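Local coordinates for MazG-related protein (Thermotoga maritima, PDB 2YXH) that is of uncertain function but, as a magnesium-binding dimeric member of the MazG family, probably hydrolyses nucleoside triphosphates to monophosphates and pyrophosphate, at residues Arg11-Cys16 with Val64-Gln69; Lys86-His89 with Leu94-Glu97. The protein carries 1 engineered substitution. All blocks are in the same frame, centred on the assembly; numbering follows the deposited sequence.

In the fold
Starting at the N terminus, helix 2-15 runs up to residues Arg11-Cys16, and the chain then passes through helix 17-20 and helix 24-43 before helix 47-72 brings Val64-Gln69 back beside them. Contact 1 thus closes a long, almost wholly helical loop. Helix 76-90 then leads away from it, and contact 2 closes a short link of four residues at its C-terminal end, setting Leu94 and Phe95 against Ile87 and Ser88. The two neither nest nor cross: they follow in series, with centres 32 Å apart on opposite sides of the chain's centre. The dimer brings them together, because Leu94 of contact 2 packs on Ser12 in contact 1 of the second subunit.

Contact 1: residues Arg11-Cys16 with Val64-Gln69; sequences RSLRKC and VAAVAQ
Leu13 reaches out from the last turns of helix 2-15 and lays its forked end on Ala66 of helix 47-72. CB leaves its own backbone in the direction of the other helix but is still too distant to touch it. At CG, which stands beside the backbone N and opposite the carbonyl carbon (chi1 -79°), the chain splits into two methyls that share Ala66, while CD1 alone also meets Gln69. Leu13 CD1 lies 3.9 Å from Ala66 CB; the amide oxygen comes in roughly at right angles to that approach, with Leu13 CD1 3.7 Å from Gln69 OE1. CD2 sits a little farther off, 4.1 Å from both Ala66 CB and Ala66 O. Both prongs therefore bear on the one alanine methyl.

Gln69, one helical turn beyond Ala66, reaches the leucine with an extended side chain whose CG is anti to the backbone N (chi1 176°). Its amide is turned so that OE1, not NE2, lies against the methyl. Within the two segments the closest CA atoms are those of Leu13 and Ala66, 7.5 Å apart. Leu19 of helix 17-20 touches both Leu13 and Val67, joining this patch to the neighbouring helices, while Val67 also packs on Leu27 of helix 24-43. On helix 2-15, Ser12 packs against Leu94 of the second subunit, and Arg11 NH1 is hydrogen-bonded to Leu94 O there.

The direct contact between the two segments thus rests on van der Waals packing of one leucine on one alanine, with the glutamine on an exposed rim, rather than on directed bonds.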
loop_
_atom_site.group_PDB
_atom_site.type_symbol
_atom_site.label_atom_id
_atom_site.label_comp_id
_atom_site.label_asym_id
_atom_site.label_seq_id
_atom_site.Cartn_x
_atom_site.Cartn_y
_atom_site.Cartn_z
ATOM N N ARG A 11 8.232 -8.194 -12.361
ATOM C CA ARG A 11 9.591 -8.478 -12.810
ATOM C C ARG A 11 10.407 -8.951 -11.608
ATOM O O ARG A 11 11.262 -9.783 -11.751
ATOM C CB ARG A 11 10.247 -7.226 -13.387
ATOM C CG ARG A 11 9.788 -6.935 -14.807
ATOM C CD ARG A 11 10.321 -5.587 -15.234
ATOM N NE ARG A 11 9.883 -5.341 -16.588
ATOM C CZ ARG A 11 10.418 -5.954 -17.637
ATOM N NH1 ARG A 11 11.447 -6.787 -17.476
ATOM N NH2 ARG A 11 9.910 -5.719 -18.845
ATOM N N SER A 12 10.122 -8.411 -10.451
ATOM C CA SER A 12 10.860 -8.852 -9.223
ATOM C C SER A 12 10.543 -10.290 -8.771
ATOM O O SER A 12 11.395 -10.987 -8.197
ATOM C CB SER A 12 10.438 -7.945 -8.092
ATOM O OG SER A 12 10.869 -6.592 -8.267
ATOM N N LEU A 13 9.288 -10.696 -8.935
ATOM C CA LEU A 13 8.896 -12.060 -8.607
ATOM C C LEU A 13 9.680 -12.978 -9.516
ATOM O O LEU A 13 10.215 -13.996 -9.061
ATOM C CB LEU A 13 7.387 -12.258 -8.807
ATOM C CG LEU A 13 6.625 -11.678 -7.609
ATOM C CD1 LEU A 13 5.103 -11.579 -7.898
ATOM C CD2 LEU A 13 7.016 -12.367 -6.264
ATOM N N ARG A 14 9.786 -12.572 -10.789
ATOM C CA ARG A 14 10.378 -13.407 -11.775
ATOM C C ARG A 14 11.870 -13.447 -11.807
ATOM O O ARG A 14 12.426 -14.427 -12.323
ATOM C CB ARG A 14 9.873 -13.062 -13.137
ATOM C CG ARG A 14 8.620 -13.869 -13.480
ATOM C CD ARG A 14 8.227 -13.649 -14.973
ATOM N NE ARG A 14 8.256 -12.236 -15.450
ATOM C CZ ARG A 14 9.152 -11.693 -16.307
ATOM N NH1 ARG A 14 10.194 -12.420 -16.816
ATOM N NH2 ARG A 14 8.999 -10.388 -16.647
ATOM N N LYS A 15 12.539 -12.430 -11.255
ATOM C CA LYS A 15 13.943 -12.266 -11.597
ATOM C C LYS A 15 14.827 -11.971 -10.428
ATOM O O LYS A 15 16.005 -12.268 -10.450
ATOM C CB LYS A 15 14.143 -11.130 -12.575
ATOM C CG LYS A 15 13.325 -11.218 -13.885
ATOM C CD LYS A 15 13.711 -9.955 -14.630
ATOM C CE LYS A 15 13.681 -10.095 -16.147
ATOM N NZ LYS A 15 14.614 -11.151 -16.608
ATOM N N CYS A 16 14.281 -11.297 -9.448
ATOM C CA CYS A 16 15.075 -10.809 -8.313
ATOM C C CYS A 16 15.539 -11.790 -7.215
ATOM O O CYS A 16 14.740 -12.318 -6.418
ATOM C CB CYS A 16 14.354 -9.614 -7.705
ATOM S SG CYS A 16 15.407 -8.873 -6.512
ATOM N N VAL A 64 4.446 -6.700 -0.133
ATOM C CA VAL A 64 3.847 -7.677 0.814
ATOM C C VAL A 64 2.735 -8.427 0.021
ATOM O O VAL A 64 2.692 -9.671 -0.021
ATOM C CB VAL A 64 3.366 -7.025 2.126
ATOM C CG1 VAL A 64 2.569 -7.983 2.989
ATOM C CG2 VAL A 64 4.522 -6.426 2.936
ATOM N N ALA A 65 1.863 -7.709 -0.663
ATOM C CA ALA A 65 0.912 -8.404 -1.500
ATOM C C ALA A 65 1.596 -9.478 -2.342
ATOM O O ALA A 65 1.176 -10.656 -2.326
ATOM C CB ALA A 65 0.090 -7.441 -2.385
ATOM N N ALA A 66 2.612 -9.114 -3.093
ATOM C CA ALA A 66 3.345 -10.104 -3.956
ATOM C C ALA A 66 3.791 -11.423 -3.327
ATOM O O ALA A 66 3.688 -12.515 -3.949
ATOM C CB ALA A 66 4.542 -9.441 -4.692
ATOM N N VAL A 67 4.281 -11.348 -2.077
ATOM C CA VAL A 67 4.831 -12.502 -1.488
ATOM C C VAL A 67 3.709 -13.298 -0.807
ATOM O O VAL A 67 3.846 -14.510 -0.611
ATOM C CB VAL A 67 5.917 -12.119 -0.420
ATOM C CG1 VAL A 67 6.331 -13.363 0.377
ATOM C CG2 VAL A 67 7.210 -11.439 -1.134
ATOM N N ALA A 68 2.626 -12.602 -0.425
ATOM C CA ALA A 68 1.366 -13.250 -0.016
ATOM C C ALA A 68 0.878 -14.131 -1.199
ATOM O O ALA A 68 0.412 -15.241 -0.977
ATOM C CB ALA A 68 0.341 -12.255 0.352
ATOM N N GLN A 69 0.983 -13.656 -2.437
ATOM C CA GLN A 69 0.684 -14.499 -3.592
ATOM C C GLN A 69 1.736 -15.612 -3.753
ATOM O O GLN A 69 1.389 -16.749 -4.012
ATOM C CB GLN A 69 0.653 -13.688 -4.882
ATOM C CG GLN A 69 0.436 -14.515 -6.120
ATOM C CD GLN A 69 0.663 -13.707 -7.497
ATOM O OE1 GLN A 69 1.801 -13.344 -7.905
ATOM N NE2 GLN A 69 -0.417 -13.475 -8.176
#

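Contact 2: residues Lys86-His89 with Leu94-Glu97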
loop_
_atom_site.group_PDB
_atom_site.type_symbol
_atom_site.label_atom_id
_atom_site.label_comp_id
_atom_site.label_asym_id
_atom_site.label_seq_id
_atom_site.Cartn_x
_atom_site.Cartn_y
_atom_site.Cartn_z
ATOM N N LYS A 86 -16.234 -4.960 1.203
ATOM C CA LYS A 86 -16.410 -4.655 2.619
ATOM C C LYS A 86 -16.743 -3.157 2.750
ATOM O O LYS A 86 -17.811 -2.785 3.177
ATOM C CB LYS A 86 -15.154 -5.032 3.381
ATOM C CG LYS A 86 -15.157 -4.776 4.842
ATOM C CD LYS A 86 -13.739 -4.742 5.329
ATOM C CE LYS A 86 -13.300 -6.024 5.914
ATOM N NZ LYS A 86 -11.918 -5.843 6.554
ATOM N N ILE A 87 -15.843 -2.311 2.301
ATOM C CA ILE A 87 -16.057 -0.874 2.284
ATOM C C ILE A 87 -17.410 -0.465 1.774
ATOM O O ILE A 87 -18.061 0.354 2.403
ATOM C CB ILE A 87 -14.920 -0.159 1.395
ATOM C CG1 ILE A 87 -13.558 -0.374 2.037
ATOM C CG2 ILE A 87 -15.104 1.359 1.331
ATOM C CD1 ILE A 87 -13.626 -0.286 3.707
ATOM N N SER A 88 -17.812 -1.001 0.603
ATOM C CA SER A 88 -19.043 -0.577 -0.076
ATOM C C SER A 88 -20.207 -0.952 0.760
ATOM O O SER A 88 -21.212 -0.246 0.872
ATOM C CB SER A 88 -19.215 -1.210 -1.487
ATOM O OG SER A 88 -17.971 -1.189 -2.174
ATOM N N HIS A 89 -20.067 -2.100 1.381
ATOM C CA HIS A 89 -21.073 -2.489 2.256
ATOM C C HIS A 89 -21.128 -1.602 3.508
ATOM O O HIS A 89 -22.222 -1.088 3.804
ATOM C CB HIS A 89 -20.952 -3.937 2.588
ATOM C CG HIS A 89 -22.026 -4.382 3.506
ATOM N ND1 HIS A 89 -23.359 -4.456 3.112
ATOM C CD2 HIS A 89 -21.983 -4.713 4.812
ATOM C CE1 HIS A 89 -24.078 -4.831 4.154
ATOM N NE2 HIS A 89 -23.266 -5.007 5.186
ATOM N N LEU A 94 -21.042 6.330 0.251
ATOM C CA LEU A 94 -20.042 6.619 -0.786
ATOM C C LEU A 94 -20.687 6.632 -2.152
ATOM O O LEU A 94 -20.170 7.194 -3.133
ATOM C CB LEU A 94 -18.909 5.575 -0.734
ATOM C CG LEU A 94 -18.075 5.552 0.552
ATOM C CD1 LEU A 94 -16.950 4.530 0.445
ATOM C CD2 LEU A 94 -17.504 6.945 0.713
ATOM N N PHE A 95 -21.843 5.999 -2.238
ATOM C CA PHE A 95 -22.520 5.834 -3.537
ATOM C C PHE A 95 -23.826 6.586 -3.561
ATOM O O PHE A 95 -24.683 6.272 -4.376
ATOM C CB PHE A 95 -22.742 4.345 -3.764
ATOM C CG PHE A 95 -21.470 3.566 -3.746
ATOM C CD1 PHE A 95 -20.663 3.488 -4.899
ATOM C CD2 PHE A 95 -21.018 2.974 -2.568
ATOM C CE1 PHE A 95 -19.450 2.809 -4.906
ATOM C CE2 PHE A 95 -19.802 2.287 -2.569
ATOM C CZ PHE A 95 -19.020 2.210 -3.746
ATOM N N TRP A 96 -23.988 7.548 -2.649
ATOM C CA TRP A 96 -25.204 8.331 -2.496
ATOM C C TRP A 96 -24.895 9.804 -2.789
ATOM O O TRP A 96 -23.939 10.360 -2.211
ATOM C CB TRP A 96 -25.707 8.262 -1.060
ATOM C CG TRP A 96 -26.238 6.944 -0.543
ATOM C CD1 TRP A 96 -26.535 5.805 -1.267
ATOM C CD2 TRP A 96 -26.575 6.649 0.817
ATOM N NE1 TRP A 96 -26.992 4.836 -0.419
ATOM C CE2 TRP A 96 -27.022 5.326 0.858
ATOM C CE3 TRP A 96 -26.468 7.367 2.023
ATOM C CZ2 TRP A 96 -27.416 4.706 2.043
ATOM C CZ3 TRP A 96 -26.866 6.758 3.208
ATOM C CH2 TRP A 96 -27.306 5.424 3.214
ATOM N N GLU A 97 -25.733 10.454 -3.616
ATOM C CA GLU A 97 -25.612 11.915 -3.992
ATOM C C GLU A 97 -25.427 12.876 -2.798
ATOM O O GLU A 97 -24.340 13.460 -2.594
ATOM C CB GLU A 97 -26.829 12.358 -4.819
ATOM C CG GLU A 97 -26.763 13.793 -5.450
ATOM C CD GLU A 97 -27.620 13.921 -6.779
ATOM O OE1 GLU A 97 -27.186 14.538 -7.813
ATOM O OE2 GLU A 97 -28.749 13.370 -6.765
#
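Phe95 brings the CE2 and CZ atoms of its ring up to Ser88, a residue in the last turn of helix 76-90. The ring carbon CE2 does most of the touching: it lies 3.7 Å from Ser88 CB and 3.9 Å from Ser88 CA, so the ring atoms meet the carbon part of the serine and its backbone. CZ comes next, 3.9 Å from Ser88 OG. That hydroxyl is nevertheless committed elsewhere, since it donates a hydrogen bond to Val84 O one turn back in the same helix, and it meets the ring merely as a neighbour.

Alongside, a second pair forms between aliphatic branches. Ile87 CG1 stands beside its backbone N (chi1 -64°), which leaves CG2 as the branch anti to that N. This methyl, and not the CD1 end, which leads away, meets Leu94 CD1 at 3.8 Å. Leu94, in a short 3-10 turn, and Phe95 after it both start their side chains toward the helix; their CA atoms stay well clear of it, with Ser88 CA 7.3 Å from Leu94 CA.

The second subunit adds to both pairs: Ile87 packs on its Tyr59, and Phe95 on its Ile8. Nearby, Lys86 NZ makes salt bridges to Glu52 and Asp56 of that subunit, and Asp56 is a magnesium ligand.

One aliphatic pair and one ring-to-serine contact, the serine's polar end already bonded within its helix, make this a largely hydrophobic closure of the link, while Lys86 carries its charge to the partner subunit.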